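Local coordinates for protein lysyl-trna-dependent l-ysyl-phosphatidylgycerol synthase (Bacillus licheniformis, PDB 4V36) that probably transfers lysine from lysyl-tRNA to phosphatidylglycerol, making lysyl-phosphatidylglycerol, a lipid modification linked to bacterial resistance, at residues E80-A85 with F108-F113; E160-L165 with Y190-P195. All coordinates share one frame; numbering follows the deposited sequence.

Contact 1. Residues E80-A85 with F108-F113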
# COMPACT_ATOMS: atom_id res chain seq x y z
N GLU A 80 17.87 14.10 11.25
CA GLU A 80 17.36 15.47 11.15
C GLU A 80 15.88 15.55 11.52
O GLU A 80 15.45 16.47 12.21
CB GLU A 80 17.58 16.02 9.74
CG GLU A 80 19.04 16.22 9.38
CD GLU A 80 19.22 16.65 7.93
OE1 GLU A 80 18.22 16.65 7.18
OE2 GLU A 80 20.36 17.00 7.56
N PHE A 81 15.10 14.58 11.04
CA PHE A 81 13.66 14.56 11.30
C PHE A 81 13.36 14.38 12.78
O PHE A 81 12.52 15.08 13.34
CB PHE A 81 12.99 13.44 10.48
CG PHE A 81 11.50 13.37 10.67
CD1 PHE A 81 10.67 14.27 10.04
CD2 PHE A 81 10.94 12.39 11.47
CE1 PHE A 81 9.30 14.20 10.21
CE2 PHE A 81 9.57 12.31 11.64
CZ PHE A 81 8.75 13.22 11.01
N LEU A 82 14.05 13.43 13.41
CA LEU A 82 13.87 13.17 14.84
C LEU A 82 14.34 14.36 15.68
O LEU A 82 13.74 14.68 16.71
CB LEU A 82 14.61 11.90 15.26
CG LEU A 82 14.00 10.58 14.79
CD1 LEU A 82 14.91 9.41 15.16
CD2 LEU A 82 12.62 10.39 15.39
N HIS A 83 15.41 15.01 15.23
CA HIS A 83 15.93 16.18 15.93
C HIS A 83 14.96 17.34 15.82
O HIS A 83 14.71 18.05 16.80
CB HIS A 83 17.30 16.58 15.37
CG HIS A 83 17.90 17.78 16.04
ND1 HIS A 83 17.66 19.06 15.61
CD2 HIS A 83 18.72 17.88 17.11
CE1 HIS A 83 18.31 19.91 16.39
NE2 HIS A 83 18.96 19.22 17.31
N ALA A 84 14.41 17.55 14.63
CA ALA A 84 13.45 18.62 14.39
C ALA A 84 12.18 18.39 15.19
O ALA A 84 11.50 19.34 15.59
CB ALA A 84 13.14 18.73 12.91
N ALA A 85 11.85 17.12 15.42
CA ALA A 85 10.67 16.76 16.19
C ALA A 85 10.94 16.88 17.69
O ALA A 85 10.02 17.04 18.49
CB ALA A 85 10.21 15.36 15.84
N PHE A 108 18.16 4.85 17.99
CA PHE A 108 17.40 5.91 18.65
C PHE A 108 16.48 5.34 19.73
O PHE A 108 15.58 6.02 20.22
CB PHE A 108 16.59 6.71 17.63
CG PHE A 108 17.44 7.47 16.65
CD1 PHE A 108 17.94 8.73 16.97
CD2 PHE A 108 17.75 6.93 15.42
CE1 PHE A 108 18.72 9.43 16.07
CE2 PHE A 108 18.53 7.63 14.51
CZ PHE A 108 19.02 8.88 14.84
N GLY A 109 16.71 4.08 20.08
CA GLY A 109 15.96 3.43 21.14
C GLY A 109 14.54 3.07 20.76
O GLY A 109 13.63 3.15 21.59
N TYR A 110 14.34 2.68 19.50
CA TYR A 110 13.01 2.29 19.03
C TYR A 110 12.80 0.79 19.16
O TYR A 110 13.73 -0.00 19.00
CB TYR A 110 12.81 2.72 17.58
CG TYR A 110 12.30 4.13 17.42
CD1 TYR A 110 13.18 5.20 17.33
CD2 TYR A 110 10.94 4.40 17.37
CE1 TYR A 110 12.72 6.50 17.18
CE2 TYR A 110 10.47 5.69 17.22
CZ TYR A 110 11.36 6.73 17.13
OH TYR A 110 10.90 8.02 16.99
N ARG A 111 11.56 0.41 19.45
CA ARG A 111 11.17 -1.00 19.51
C ARG A 111 10.32 -1.33 18.28
O ARG A 111 9.80 -0.43 17.62
CB ARG A 111 10.41 -1.30 20.80
CG ARG A 111 11.24 -1.13 22.05
CD ARG A 111 10.39 -1.07 23.30
NE ARG A 111 11.20 -0.92 24.50
CZ ARG A 111 10.72 -0.63 25.71
NH1 ARG A 111 9.41 -0.46 25.87
NH2 ARG A 111 11.54 -0.51 26.74
N PHE A 112 10.19 -2.61 17.97
CA PHE A 112 9.51 -3.01 16.74
C PHE A 112 8.38 -4.00 16.99
O PHE A 112 8.45 -4.84 17.89
CB PHE A 112 10.52 -3.61 15.76
CG PHE A 112 11.69 -2.71 15.48
CD1 PHE A 112 11.56 -1.62 14.64
CD2 PHE A 112 12.92 -2.95 16.08
CE1 PHE A 112 12.64 -0.79 14.39
CE2 PHE A 112 14.00 -2.13 15.83
CZ PHE A 112 13.86 -1.05 14.98
N PHE A 113 7.33 -3.88 16.18
CA PHE A 113 6.16 -4.74 16.28
C PHE A 113 5.70 -5.14 14.88
O PHE A 113 5.41 -4.28 14.05
CB PHE A 113 5.04 -4.04 17.05
CG PHE A 113 3.74 -4.78 17.04
CD1 PHE A 113 3.54 -5.87 17.88
CD2 PHE A 113 2.71 -4.40 16.20
CE1 PHE A 113 2.34 -6.55 17.87
CE2 PHE A 113 1.51 -5.08 16.19
CZ PHE A 113 1.33 -6.16 17.03
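L82, on helix 74-87, and F108, just beyond helix 102-106, mark the closest approach of the two backbones, with their CA atoms 8.9 Å apart. No hydrogen bond crosses between the segments, so side chains alone span the gap, burying 137 Å² over both surfaces. CB of L82, F108 and Y110 is in each case directed toward the other segment. L82 carries its side of the contact. Its CD1 sits over one face of F108, 3.6 Å from the ring centroid and 15° off the normal, which fits a CH-pi contact; the nearest ring atom is F108 CG at 3.5 Å. The same L82 CD1 also grazes Y110 CE1 obliquely, at 4.2 Å. With chi1 at -72° and an extended chi2 of 175°, the L82 branch reaches out from the helix, and CD2 makes a close van der Waals contact, 3.3 Å, with Y110 OH. That hydroxyl is hydrogen-bonded to V92 O on strand 91-97, and L82 also packs against V92.

Between the aromatic residues the chain turns at G109, the C-prime residue of a Schellman motif closing helix 102-106, before entering strand 111-122 of the large mixed sheet of this acetyltransferase-like fold. The turn brings F108 CB to the edge of the Y110 ring, in its plane and 3.7 Å from Y110 CD1. F94 meets the Y110 ring edge-to-face.

Contact 2. Residues E160-L165 with Y190-P195; sequences EFLNEL and YLQKAP
L162 points from helix 159-173 toward L191 and Q192, around helix 188-191 and on the way to strand 196-200, and its two methyls meet different neighbours. This is packing of a helix against a strand connection near one margin of the mixed sheet, in a domain assigned to the acetyltransferase clan. L162 and L191 both start toward the other segment, each with CG beside its backbone N, and the shared extended second torsion (179° in both) carries their methyls into the gap. The closest atoms of this pair, L162 CD2 and L191 CD1, are 4.5 Å apart, a loose apolar approach. On the helix side, L165 lies one turn further on, and its CD1 is 4.3 Å from L162 CD2, so the two leucines of the helix present adjoining methyls.

Q192 arrives differently. Its CB is not directed at the helix, but the chain bends at chi2 (-76°) and carries the amide end closer, crossing the L162 side chain at a slant. The oxygen side of that amide is held by a hydrogen bond from F157 N, just ahead of helix 159-173, to Q192 OE1, which ties this connection to the polypeptide leading into the helix. The nitrogen has its own hydrogen bond to a group outside the two segments and meets L162 only by packing: L162 CD1 stands 3.8 Å from Q192 NE2, beyond the amide nitrogen and displaced from the amide plane, with the angle Q192 CD–Q192 NE2–L162 CD1 about 142°.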
# COMPACT_ATOMS: atom_id res chain seq x y z
N GLU A 160 -14.72 11.47 -19.25
CA GLU A 160 -15.63 10.38 -19.56
C GLU A 160 -15.11 9.06 -19.00
O GLU A 160 -15.88 8.25 -18.49
CB GLU A 160 -15.83 10.26 -21.08
CG GLU A 160 -16.75 9.12 -21.49
CD GLU A 160 -17.00 9.08 -22.98
OE1 GLU A 160 -16.58 10.03 -23.69
OE2 GLU A 160 -17.62 8.11 -23.46
N PHE A 161 -13.80 8.87 -19.09
CA PHE A 161 -13.17 7.66 -18.57
C PHE A 161 -13.20 7.65 -17.04
O PHE A 161 -13.51 6.62 -16.43
CB PHE A 161 -11.72 7.56 -19.07
CG PHE A 161 -11.03 6.29 -18.66
CD1 PHE A 161 -11.40 5.08 -19.21
CD2 PHE A 161 -10.00 6.32 -17.73
CE1 PHE A 161 -10.76 3.91 -18.84
CE2 PHE A 161 -9.36 5.15 -17.36
CZ PHE A 161 -9.74 3.95 -17.91
N LEU A 162 -12.89 8.79 -16.43
CA LEU A 162 -12.90 8.91 -14.98
C LEU A 162 -14.31 8.75 -14.41
O LEU A 162 -14.49 8.17 -13.34
CB LEU A 162 -12.30 10.25 -14.55
CG LEU A 162 -10.82 10.45 -14.88
CD1 LEU A 162 -10.35 11.82 -14.44
CD2 LEU A 162 -9.97 9.36 -14.25
N ASN A 163 -15.30 9.27 -15.12
CA ASN A 163 -16.69 9.11 -14.72
C ASN A 163 -17.10 7.65 -14.65
O ASN A 163 -17.81 7.24 -13.73
CB ASN A 163 -17.62 9.86 -15.68
CG ASN A 163 -17.62 11.36 -15.43
OD1 ASN A 163 -17.25 11.82 -14.36
ND2 ASN A 163 -18.06 12.12 -16.43
N GLU A 164 -16.64 6.87 -15.62
CA GLU A 164 -16.94 5.44 -15.66
C GLU A 164 -16.25 4.70 -14.52
O GLU A 164 -16.77 3.71 -14.00
CB GLU A 164 -16.53 4.84 -17.01
CG GLU A 164 -17.32 5.38 -18.19
CD GLU A 164 -16.79 4.90 -19.52
OE1 GLU A 164 -15.79 4.15 -19.54
OE2 GLU A 164 -17.37 5.28 -20.56
N LEU A 165 -15.07 5.18 -14.13
CA LEU A 165 -14.35 4.60 -13.01
C LEU A 165 -15.00 4.98 -11.69
O LEU A 165 -15.03 4.18 -10.76
CB LEU A 165 -12.88 5.05 -13.01
CG LEU A 165 -12.03 4.68 -14.23
CD1 LEU A 165 -10.59 5.09 -14.00
CD2 LEU A 165 -12.14 3.20 -14.54
N TYR A 190 -4.43 12.07 -8.27
CA TYR A 190 -3.71 10.85 -7.94
C TYR A 190 -3.81 9.81 -9.05
O TYR A 190 -2.83 9.14 -9.37
CB TYR A 190 -4.24 10.28 -6.62
CG TYR A 190 -3.67 8.94 -6.23
CD1 TYR A 190 -2.33 8.80 -5.92
CD2 TYR A 190 -4.48 7.81 -6.15
CE1 TYR A 190 -1.80 7.57 -5.55
CE2 TYR A 190 -3.97 6.58 -5.79
CZ TYR A 190 -2.63 6.47 -5.49
OH TYR A 190 -2.11 5.25 -5.13
N LEU A 191 -4.99 9.69 -9.64
CA LEU A 191 -5.23 8.69 -10.67
C LEU A 191 -4.52 8.99 -11.99
O LEU A 191 -4.32 8.10 -12.81
CB LEU A 191 -6.74 8.55 -10.92
CG LEU A 191 -7.54 7.92 -9.77
CD1 LEU A 191 -9.02 7.85 -10.13
CD2 LEU A 191 -6.99 6.54 -9.43
N GLN A 192 -4.13 10.24 -12.18
CA GLN A 192 -3.42 10.64 -13.40
C GLN A 192 -1.93 10.30 -13.32
O GLN A 192 -1.21 10.43 -14.31
CB GLN A 192 -3.58 12.15 -13.65
CG GLN A 192 -5.01 12.60 -13.91
CD GLN A 192 -5.50 12.27 -15.30
OE1 GLN A 192 -4.75 11.75 -16.13
NE2 GLN A 192 -6.76 12.56 -15.57
N LYS A 193 -1.49 9.85 -12.16
CA LYS A 193 -0.06 9.64 -11.91
C LYS A 193 0.43 8.24 -12.28
O LYS A 193 1.62 7.95 -12.17
CB LYS A 193 0.25 9.91 -10.43
CG LYS A 193 -0.02 11.33 -9.98
CD LYS A 193 0.97 12.30 -10.59
CE LYS A 193 0.74 13.72 -10.09
NZ LYS A 193 -0.59 14.25 -10.51
N ALA A 194 -0.48 7.38 -12.71
CA ALA A 194 -0.13 5.98 -12.96
C ALA A 194 -1.07 5.33 -13.96
O ALA A 194 -2.20 5.79 -14.14
CB ALA A 194 -0.12 5.20 -11.65
N PRO A 195 -0.62 4.25 -14.62
CA PRO A 195 -1.50 3.50 -15.52
C PRO A 195 -2.71 2.92 -14.79
O PRO A 195 -2.62 2.61 -13.60
CB PRO A 195 -0.60 2.38 -16.05
CG PRO A 195 0.78 2.91 -15.91
CD PRO A 195 0.77 3.75 -14.67

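In the fold
Contacts 1 and 2 lie on opposite sides of the chain's centre, 37 Å apart between centres and about 20 Å between nearest atoms. They follow in series: contact 1 is closed in sequence before contact 2 begins, all within the C-terminal lysyltransferase region. What connects them is the mixed beta-sheet: contact 1 lies by its middle strands 91-97 and 111-122, contact 2 by strands 196-200 and 206-213, toward the edge formed by 149-153. The L191 side chain is about 9 Å from the bound lysine amide, near but not touching it, and neighbouring Y190 bonds D224 of the ligand pocket; contact 1 is structural packing away from that pocket.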